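Local atomic coordinates of putative adhesin (Bacteroides thetaiotaomicron, PDB entry 4QDG), a protein that is a putative adhesin and lipoprotein of the FimB/Mfa2 fimbrillin family, probably serving as a pilus anchor at the bacterial outer membrane. Residues 222-230 / 270-279; 255-263 / 296-305. All blocks are in the same frame, centred on the assembly; numbering follows the deposited sequence.

Contact 1 of 2, residues 222-230 / 270-279. With MG (magnesium ion), chain D.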
loop_
_atom_site.group_PDB
_atom_site.type_symbol
_atom_site.label_atom_id
_atom_site.label_comp_id
_atom_site.label_asym_id
_atom_site.label_seq_id
_atom_site.Cartn_x
_atom_site.Cartn_y
_atom_site.Cartn_z
ATOM N N SER A 222 4.059 7.990 -3.194
ATOM C CA SER A 222 3.050 6.939 -3.187
ATOM C C SER A 222 3.674 5.673 -3.803
ATOM O O SER A 222 4.180 5.723 -4.912
ATOM C CB SER A 222 1.822 7.425 -3.966
ATOM O OG SER A 222 0.835 6.425 -4.090
ATOM N N THR A 223 3.726 4.574 -3.046
ATOM C CA THR A 223 4.428 3.371 -3.515
ATOM C C THR A 223 3.570 2.122 -3.407
ATOM O O THR A 223 2.505 2.122 -2.782
ATOM C CB THR A 223 5.736 3.142 -2.684
ATOM O OG1 THR A 223 5.410 2.619 -1.393
ATOM C CG2 THR A 223 6.628 4.416 -2.535
ATOM N N SER A 224 4.091 1.031 -3.957
ATOM C CA SER A 224 3.464 -0.276 -3.861
ATOM C C SER A 224 3.896 -0.904 -2.489
ATOM O O SER A 224 4.338 -0.180 -1.588
ATOM C CB SER A 224 3.849 -1.125 -5.074
ATOM O OG SER A 224 3.268 -2.411 -5.068
ATOM N N ARG A 225 3.754 -2.224 -2.330
ATOM C CA ARG A 225 3.979 -2.917 -1.057
ATOM C C ARG A 225 5.425 -2.829 -0.513
ATOM O O ARG A 225 6.416 -3.047 -1.228
ATOM C CB ARG A 225 3.537 -4.382 -1.160
ATOM C CG ARG A 225 3.298 -5.037 0.173
ATOM C CD ARG A 225 2.915 -6.483 0.050
ATOM N NE ARG A 225 2.727 -7.105 1.368
ATOM C CZ ARG A 225 2.518 -8.404 1.555
ATOM N NH1 ARG A 225 2.501 -9.237 0.520
ATOM N NH2 ARG A 225 2.354 -8.885 2.779
ATOM N N LEU A 226 5.507 -2.512 0.780
ATOM C CA LEU A 226 6.746 -2.468 1.555
ATOM C C LEU A 226 6.936 -3.834 2.224
ATOM O O LEU A 226 6.086 -4.260 3.013
ATOM C CB LEU A 226 6.690 -1.358 2.597
ATOM C CG LEU A 226 6.626 0.078 2.058
ATOM C CD1 LEU A 226 6.396 1.080 3.226
ATOM C CD2 LEU A 226 7.894 0.399 1.221
HETATM N N MSE A 227 7.984 -4.574 1.826
HETATM C CA MSE A 227 8.272 -5.902 2.353
HETATM C C MSE A 227 9.715 -6.079 2.767
HETATM O O MSE A 227 10.613 -5.636 2.065
HETATM C CB MSE A 227 7.968 -7.003 1.306
HETATM C CG MSE A 227 6.510 -7.108 0.928
HETATM SE SE MSE A 227 6.073 -8.798 0.068
HETATM C CE MSE A 227 5.964 -10.023 1.705
ATOM N N VAL A 228 9.940 -6.824 3.853
ATOM C CA VAL A 228 11.281 -7.275 4.239
ATOM C C VAL A 228 11.562 -8.521 3.374
ATOM O O VAL A 228 10.803 -9.489 3.438
ATOM C CB VAL A 228 11.392 -7.607 5.756
ATOM C CG1 VAL A 228 12.742 -8.248 6.070
ATOM C CG2 VAL A 228 11.172 -6.375 6.621
ATOM N N ARG A 229 12.592 -8.492 2.553
ATOM C CA ARG A 229 12.998 -9.657 1.746
ATOM C C ARG A 229 14.491 -9.592 1.527
ATOM O O ARG A 229 15.064 -8.512 1.639
ATOM C CB ARG A 229 12.233 -9.782 0.419
ATOM C CG ARG A 229 12.447 -8.609 -0.515
ATOM C CD ARG A 229 11.134 -8.258 -1.150
ATOM N NE ARG A 229 11.273 -7.265 -2.220
ATOM C CZ ARG A 229 11.102 -5.958 -2.062
ATOM N NH1 ARG A 229 10.872 -5.452 -0.861
ATOM N NH2 ARG A 229 11.163 -5.146 -3.102
ATOM N N ASP A 230 15.133 -10.728 1.247
ATOM C CA ASP A 230 16.587 -10.712 1.122
ATOM C C ASP A 230 17.056 -10.283 -0.293
ATOM O O ASP A 230 18.242 -10.023 -0.441
ATOM C CB ASP A 230 17.245 -12.045 1.593
ATOM C CG ASP A 230 16.754 -13.341 0.978
ATOM O OD1 ASP A 230 16.299 -13.318 -0.194
ATOM O OD2 ASP A 230 16.876 -14.400 1.644
ATOM N N GLN A 270 6.464 -7.602 9.007
ATOM C CA GLN A 270 5.646 -7.540 7.782
ATOM C C GLN A 270 4.233 -7.016 8.078
ATOM O O GLN A 270 3.717 -6.198 7.317
ATOM C CB GLN A 270 5.584 -8.903 7.050
ATOM C CG GLN A 270 5.055 -8.743 5.613
ATOM C CD GLN A 270 5.797 -7.663 4.831
ATOM O OE1 GLN A 270 7.015 -7.723 4.648
ATOM N NE2 GLN A 270 5.093 -6.619 4.419
ATOM N N GLU A 271 3.636 -7.455 9.195
ATOM C CA GLU A 271 2.301 -7.010 9.654
ATOM C C GLU A 271 2.271 -5.503 9.859
ATOM O O GLU A 271 1.299 -4.854 9.474
ATOM C CB GLU A 271 1.893 -7.727 10.947
ATOM C CG GLU A 271 0.554 -7.257 11.505
ATOM C CD GLU A 271 -0.020 -8.065 12.654
ATOM O OE1 GLU A 271 0.671 -8.982 13.148
ATOM O OE2 GLU A 271 -1.164 -7.779 13.067
ATOM N N PHE A 272 3.314 -4.961 10.494
ATOM C CA PHE A 272 3.511 -3.526 10.730
ATOM C C PHE A 272 3.610 -2.800 9.374
ATOM O O PHE A 272 2.931 -1.779 9.163
ATOM C CB PHE A 272 4.794 -3.310 11.585
ATOM C CG PHE A 272 5.222 -1.877 11.758
ATOM C CD1 PHE A 272 4.534 -1.027 12.617
ATOM C CD2 PHE A 272 6.299 -1.363 11.033
ATOM C CE1 PHE A 272 4.918 0.315 12.761
ATOM C CE2 PHE A 272 6.682 -0.032 11.179
ATOM C CZ PHE A 272 5.996 0.793 12.053
ATOM N N LEU A 273 4.424 -3.346 8.446
ATOM C CA LEU A 273 4.581 -2.731 7.117
ATOM C C LEU A 273 3.297 -2.802 6.292
ATOM O O LEU A 273 3.091 -1.932 5.435
ATOM C CB LEU A 273 5.727 -3.350 6.334
ATOM C CG LEU A 273 7.124 -3.204 6.938
ATOM C CD1 LEU A 273 8.092 -4.161 6.252
ATOM C CD2 LEU A 273 7.618 -1.734 6.860
ATOM N N ASP A 274 2.426 -3.826 6.556
ATOM C CA ASP A 274 1.145 -3.939 5.853
ATOM C C ASP A 274 0.045 -3.160 6.550
ATOM O O ASP A 274 -0.707 -2.489 5.859
ATOM C CB ASP A 274 0.694 -5.391 5.667
ATOM C CG ASP A 274 1.639 -6.279 4.904
ATOM O OD1 ASP A 274 2.215 -5.806 3.914
ATOM O OD2 ASP A 274 1.750 -7.485 5.268
ATOM N N ARG A 275 -0.055 -3.218 7.891
ATOM C CA ARG A 275 -1.126 -2.506 8.626
ATOM C C ARG A 275 -1.024 -0.976 8.501
ATOM O O ARG A 275 -2.038 -0.307 8.454
ATOM C CB ARG A 275 -1.145 -2.871 10.115
ATOM C CG ARG A 275 -1.746 -4.217 10.412
ATOM C CD ARG A 275 -1.949 -4.355 11.909
ATOM N NE ARG A 275 -2.478 -5.670 12.250
ATOM C CZ ARG A 275 -3.775 -5.985 12.289
ATOM N NH1 ARG A 275 -4.702 -5.058 12.049
ATOM N NH2 ARG A 275 -4.154 -7.219 12.592
ATOM N N GLU A 276 0.185 -0.444 8.498
ATOM C CA GLU A 276 0.377 0.982 8.372
ATOM C C GLU A 276 0.556 1.350 6.906
ATOM O O GLU A 276 1.394 0.767 6.226
ATOM C CB GLU A 276 1.566 1.485 9.216
ATOM C CG GLU A 276 1.694 3.008 9.199
ATOM C CD GLU A 276 0.466 3.733 9.708
ATOM O OE1 GLU A 276 0.373 3.944 10.940
ATOM O OE2 GLU A 276 -0.415 4.068 8.880
ATOM N N SER A 277 -0.246 2.293 6.413
ATOM C CA SER A 277 -0.170 2.724 5.011
ATOM C C SER A 277 0.110 4.245 4.871
ATOM O O SER A 277 0.331 4.734 3.763
ATOM C CB SER A 277 -1.463 2.359 4.287
ATOM O OG SER A 277 -2.561 3.065 4.851
ATOM N N GLU A 278 0.064 4.975 5.985
ATOM C CA GLU A 278 0.279 6.413 6.038
ATOM C C GLU A 278 1.495 6.646 6.875
ATOM O O GLU A 278 1.478 6.348 8.059
ATOM C CB GLU A 278 -0.969 7.162 6.572
ATOM C CG GLU A 278 -2.184 7.123 5.643
ATOM C CD GLU A 278 -2.100 7.832 4.296
ATOM O OE1 GLU A 278 -1.291 8.779 4.163
ATOM O OE2 GLU A 278 -2.877 7.462 3.383
ATOM N N TRP A 279 2.600 7.058 6.230
ATOM C CA TRP A 279 3.897 7.246 6.872
ATOM C C TRP A 279 4.371 8.667 6.770
ATOM O O TRP A 279 4.131 9.333 5.757
ATOM C CB TRP A 279 4.934 6.343 6.188
ATOM C CG TRP A 279 4.556 4.890 6.085
ATOM C CD1 TRP A 279 3.947 4.273 5.032
ATOM C CD2 TRP A 279 4.866 3.859 7.031
ATOM N NE1 TRP A 279 3.808 2.931 5.284
ATOM C CE2 TRP A 279 4.372 2.643 6.500
ATOM C CE3 TRP A 279 5.468 3.851 8.306
ATOM C CZ2 TRP A 279 4.499 1.421 7.178
ATOM C CZ3 TRP A 279 5.588 2.642 8.980
ATOM C CH2 TRP A 279 5.102 1.447 8.416
HETATM MG MG MG D . 1.661 -0.538 4.450
HETATM O O HOH W 1 3.049 -2.217 2.560
HETATM O O HOH W 2 8.306 -10.143 4.803
HETATM O O HOH W 3 -0.065 -0.810 3.185
#

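Contact 2 of 2, residues 255-263 / 296-305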
loop_
_atom_site.group_PDB
_atom_site.type_symbol
_atom_site.label_atom_id
_atom_site.label_comp_id
_atom_site.label_asym_id
_atom_site.label_seq_id
_atom_site.Cartn_x
_atom_site.Cartn_y
_atom_site.Cartn_z
ATOM N N TYR A 255 14.595 1.772 8.630
ATOM C CA TYR A 255 14.300 3.011 9.347
ATOM C C TYR A 255 12.876 2.963 9.865
ATOM O O TYR A 255 12.694 3.235 11.030
ATOM C CB TYR A 255 14.573 4.246 8.454
ATOM C CG TYR A 255 16.000 4.732 8.571
ATOM C CD1 TYR A 255 17.063 3.955 8.109
ATOM C CD2 TYR A 255 16.301 5.910 9.250
ATOM C CE1 TYR A 255 18.388 4.360 8.282
ATOM C CE2 TYR A 255 17.622 6.303 9.466
ATOM C CZ TYR A 255 18.663 5.538 8.956
ATOM O OH TYR A 255 19.966 5.954 9.114
ATOM N N LEU A 256 11.915 2.447 9.083
ATOM C CA LEU A 256 10.516 2.365 9.555
ATOM C C LEU A 256 10.367 1.347 10.675
ATOM O O LEU A 256 9.560 1.543 11.574
ATOM C CB LEU A 256 9.510 2.033 8.426
ATOM C CG LEU A 256 9.478 2.953 7.213
ATOM C CD1 LEU A 256 8.554 2.387 6.162
ATOM C CD2 LEU A 256 9.075 4.363 7.588
ATOM N N LEU A 257 11.144 0.259 10.601
ATOM C CA LEU A 257 11.114 -0.798 11.595
ATOM C C LEU A 257 11.755 -0.302 12.906
ATOM O O LEU A 257 11.518 -0.935 13.923
ATOM C CB LEU A 257 11.790 -2.092 11.063
ATOM C CG LEU A 257 11.058 -2.856 9.927
ATOM C CD1 LEU A 257 11.903 -4.033 9.419
ATOM C CD2 LEU A 257 9.659 -3.332 10.348
HETATM N N MSE A 258 12.489 0.850 12.907
HETATM C CA MSE A 258 13.005 1.418 14.174
HETATM C C MSE A 258 11.814 1.995 14.973
HETATM O O MSE A 258 11.876 2.036 16.196
HETATM C CB MSE A 258 14.098 2.490 13.988
HETATM C CG MSE A 258 15.379 1.991 13.377
HETATM SE SE MSE A 258 16.452 3.534 12.713
HETATM C CE MSE A 258 17.905 2.459 11.731
ATOM N N LEU A 259 10.714 2.385 14.277
ATOM C CA LEU A 259 9.510 2.829 14.960
ATOM C C LEU A 259 8.807 1.594 15.574
ATOM O O LEU A 259 8.345 1.655 16.709
ATOM C CB LEU A 259 8.562 3.594 14.010
ATOM C CG LEU A 259 7.204 4.010 14.620
ATOM C CD1 LEU A 259 7.404 5.116 15.640
ATOM C CD2 LEU A 259 6.248 4.493 13.548
ATOM N N LYS A 260 8.742 0.478 14.824
ATOM C CA LYS A 260 8.131 -0.748 15.315
ATOM C C LYS A 260 8.859 -1.266 16.558
ATOM O O LYS A 260 8.209 -1.567 17.550
ATOM C CB LYS A 260 8.110 -1.820 14.239
ATOM C CG LYS A 260 7.152 -2.975 14.556
ATOM C CD LYS A 260 7.697 -4.314 14.080
ATOM C CE LYS A 260 8.691 -4.907 15.064
ATOM N NZ LYS A 260 9.211 -6.207 14.573
ATOM N N SER A 261 10.197 -1.295 16.534
ATOM C CA SER A 261 11.018 -1.779 17.648
ATOM C C SER A 261 10.776 -0.974 18.923
ATOM O O SER A 261 10.821 -1.537 20.009
ATOM C CB SER A 261 12.491 -1.745 17.266
ATOM O OG SER A 261 12.681 -2.638 16.174
ATOM N N ASP A 262 10.477 0.320 18.780
ATOM C CA ASP A 262 10.175 1.241 19.866
ATOM C C ASP A 262 8.752 1.091 20.407
ATOM O O ASP A 262 8.570 0.949 21.608
ATOM C CB ASP A 262 10.346 2.683 19.376
ATOM C CG ASP A 262 11.664 3.337 19.689
ATOM O OD1 ASP A 262 12.719 2.724 19.387
ATOM O OD2 ASP A 262 11.651 4.518 20.130
ATOM N N LEU A 263 7.743 1.145 19.538
ATOM C CA LEU A 263 6.376 1.172 20.025
ATOM C C LEU A 263 5.576 -0.092 19.843
ATOM O O LEU A 263 4.517 -0.201 20.465
ATOM C CB LEU A 263 5.615 2.325 19.332
ATOM C CG LEU A 263 6.134 3.774 19.533
ATOM C CD1 LEU A 263 5.253 4.751 18.811
ATOM C CD2 LEU A 263 6.216 4.158 21.017
ATOM N N ILE A 296 15.419 11.310 14.241
ATOM C CA ILE A 296 14.403 11.618 13.231
ATOM C C ILE A 296 13.017 11.399 13.866
ATOM O O ILE A 296 12.907 10.897 14.992
ATOM C CB ILE A 296 14.574 10.816 11.894
ATOM C CG1 ILE A 296 14.486 9.289 12.108
ATOM C CG2 ILE A 296 15.851 11.243 11.120
ATOM C CD1 ILE A 296 14.147 8.473 10.839
ATOM N N LYS A 297 11.975 11.792 13.166
ATOM C CA LYS A 297 10.621 11.536 13.591
ATOM C C LYS A 297 9.988 10.603 12.610
ATOM O O LYS A 297 10.087 10.839 11.412
ATOM C CB LYS A 297 9.801 12.822 13.733
ATOM C CG LYS A 297 9.739 13.317 15.158
ATOM C CD LYS A 297 8.959 14.597 15.256
ATOM C CE LYS A 297 8.158 14.651 16.520
ATOM N NZ LYS A 297 7.962 16.047 16.978
ATOM N N ILE A 298 9.396 9.497 13.108
ATOM C CA ILE A 298 8.639 8.573 12.263
ATOM C C ILE A 298 7.240 8.556 12.828
ATOM O O ILE A 298 7.084 8.293 14.014
ATOM C CB ILE A 298 9.245 7.165 12.109
ATOM C CG1 ILE A 298 10.730 7.247 11.729
ATOM C CG2 ILE A 298 8.427 6.363 11.086
ATOM C CD1 ILE A 298 11.429 5.930 11.575
ATOM N N ASN A 299 6.228 8.880 11.999
ATOM C CA ASN A 299 4.814 8.921 12.388
ATOM C C ASN A 299 4.613 9.679 13.708
ATOM O O ASN A 299 3.888 9.231 14.592
ATOM C CB ASN A 299 4.208 7.500 12.435
ATOM C CG ASN A 299 4.218 6.828 11.079
ATOM O OD1 ASN A 299 4.556 7.433 10.077
ATOM N ND2 ASN A 299 3.896 5.566 11.011
ATOM N N ASP A 300 5.260 10.852 13.810
ATOM C CA ASP A 300 5.225 11.799 14.940
ATOM C C ASP A 300 5.940 11.238 16.188
ATOM O O ASP A 300 5.828 11.812 17.257
ATOM C CB ASP A 300 3.771 12.223 15.262
ATOM C CG ASP A 300 3.639 13.577 15.963
ATOM O OD1 ASP A 300 4.317 14.552 15.526
ATOM O OD2 ASP A 300 2.834 13.673 16.925
ATOM N N TRP A 301 6.711 10.163 16.053
ATOM C CA TRP A 301 7.418 9.609 17.202
ATOM C C TRP A 301 8.942 9.784 16.988
ATOM O O TRP A 301 9.448 9.441 15.928
ATOM C CB TRP A 301 7.001 8.145 17.426
ATOM C CG TRP A 301 7.775 7.449 18.492
ATOM C CD1 TRP A 301 8.870 6.645 18.328
ATOM C CD2 TRP A 301 7.570 7.570 19.902
ATOM N NE1 TRP A 301 9.351 6.249 19.555
ATOM C CE2 TRP A 301 8.570 6.799 20.540
ATOM C CE3 TRP A 301 6.602 8.219 20.690
ATOM C CZ2 TRP A 301 8.645 6.680 21.936
ATOM C CZ3 TRP A 301 6.682 8.112 22.074
ATOM C CH2 TRP A 301 7.680 7.336 22.684
ATOM N N THR A 302 9.649 10.362 17.973
ATOM C CA THR A 302 11.093 10.610 17.875
ATOM C C THR A 302 11.875 9.296 18.041
ATOM O O THR A 302 11.729 8.588 19.038
ATOM C CB THR A 302 11.545 11.684 18.872
ATOM O OG1 THR A 302 10.809 12.873 18.593
ATOM C CG2 THR A 302 13.026 12.007 18.739
ATOM N N VAL A 303 12.693 8.977 17.033
ATOM C CA VAL A 303 13.500 7.760 16.987
ATOM C C VAL A 303 15.001 8.111 16.908
ATOM O O VAL A 303 15.401 8.927 16.073
ATOM C CB VAL A 303 13.064 6.883 15.779
ATOM C CG1 VAL A 303 14.029 5.729 15.548
ATOM C CG2 VAL A 303 11.646 6.363 15.950
ATOM N N ARG A 304 15.818 7.472 17.764
ATOM C CA ARG A 304 17.267 7.576 17.740
ATOM C C ARG A 304 17.794 6.635 16.655
ATOM O O ARG A 304 17.416 5.469 16.644
ATOM C CB ARG A 304 17.851 7.226 19.112
ATOM C CG ARG A 304 19.363 7.352 19.148
ATOM C CD ARG A 304 19.867 7.263 20.548
ATOM N NE ARG A 304 21.293 6.970 20.585
ATOM C CZ ARG A 304 21.796 5.823 21.030
ATOM N NH1 ARG A 304 20.989 4.866 21.488
ATOM N NH2 ARG A 304 23.109 5.637 21.062
ATOM N N ILE A 305 18.624 7.131 15.728
ATOM C CA ILE A 305 19.144 6.299 14.632
ATOM C C ILE A 305 20.166 5.243 15.150
ATOM O O ILE A 305 19.879 4.037 15.032
ATOM C CB ILE A 305 19.729 7.127 13.466
ATOM C CG1 ILE A 305 18.623 7.927 12.762
ATOM C CG2 ILE A 305 20.458 6.217 12.447
ATOM C CD1 ILE A 305 19.055 9.291 12.467
HETATM O O HOH W 4 14.971 4.618 19.017
#

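Contact 1 of 2, residues 222-230 / 270-279
The guanidinium of Arg225 takes Asp274 OD1 at its edge, in plane, and CE of Met227, a selenomethionine, over one face, offset toward the rim. Arg225 NE reaches Asp274 OD1 at 2.9 Å and Arg225 NH2 reaches Asp274 OD2 at the same distance, a side-on, two-nitrogen salt bridge. The two planes are turned 40° apart, and both nitrogens meet the syn sides of the oxygens from somewhat out of the carboxylate plane. The opposite face of that plane is used by Gln270 NE2, which comes to Asp274 OD1 from above. With CG anti to the backbone N (chi1 -165°) and a bend at chi2, the amide of Gln270 turns back to the loop: NE2 gives a nearly straight bond to Leu226 O (2.9 Å, 169°) in the carbonyl plane, and OE1 accepts from Val228 N at 3.2 Å and from a water shared with Val228 O. Against the indole of Trp279, CG of Glu276 lies over one face, toward the rim, and CE2 of Phe272 stands at the edge; Leu226 CD1 approaches obliquely, 3.8 Å from NE1, whose hydrogen bond goes to Asn151. A second water links Leu226 N to Leu273 O. Leu273 O, in the last turn of helix 269-275, binds the magnesium at 2.2 Å, together with Glu276 O, a water and Asn151 OD1. Both ends of the Gln270 amide, OE1 and NE2, are thus engaged, which fixes its rotation, and the largely buried Asp274 charge, gripped from both faces, is probably stabilised as the anion while the loop is pinned beside the metal site.

Contact 2 of 2, residues 255-263 / 296-305
Trp301 NE1 points straight at Asp262 OD2 (2.9 Å, 176°), with the oxygen in the plane of the indole and the carboxylate turned 74° from the ring. Leu263 CD2 sits over the centre of the six-membered ring of Trp301 in a CH-pi contact, 3.6 Å from its centroid and nearly along the ring normal, and CD1 of the same leucine lies near Trp301 CG. Leu259 sends its branches two ways: CD1 comes obliquely to Trp301 CD1 at 3.4 Å, while CD2 rests on Ile298 CG2 and on the amide of Asn299. Its CG is anti to the backbone N, which carries both methyls to the turn end of the hairpin. This hairpin pairs strands 295-298 and 301-304 through a type I' turn from Ile298 to Trp301, and helix 252-263 lies across it, its 255-263 portion 105° from strand 301-304 at 8.8 Å between axes. Back toward the start of the helix, Met258 CB packs on Val303 CG1 at 3.6 Å, and the Tyr255 ring takes Ile296 CD1 at its edge. Tyr255 OH reaches Ile305 CG2, and the methyl CE of Met258, a selenomethionine, lies over one face of the Tyr255 ring, toward the rim. A water bridges Asp262 OD1 and Arg304 N, adding a second tie to the carboxylate. Behind this layer, Asn299 OD1 accepts from Ser280 N, Trp291 backs Tyr255, Ile296 and Ile305, and Phe272 of helix 269-275 packs against Leu259.

How the contacts relate
Contact 1 is buried near the centre of the chain, whereas contact 2 lies farther out, its centre about 19 Å from that of the chain, and is only partly buried. The chemistry follows: polar and charged groups beside a magnesium ion in the first, mostly aliphatic and aromatic packing with one tryptophan-carboxylate bond in the second. Their segments alternate along the chain, and they share neighbouring elements, since helix 252-263 leads into helix 269-275 and strand 278-285 is paired with strand 295-298. The two contacts touch directly: Trp279 CE3 is 3.7 Å from Leu256 CD2, and Phe272 packs on Lys260, so the helix of contact 2 backs helix 269-275, which supplies a metal ligand, and the neighbouring Trp279.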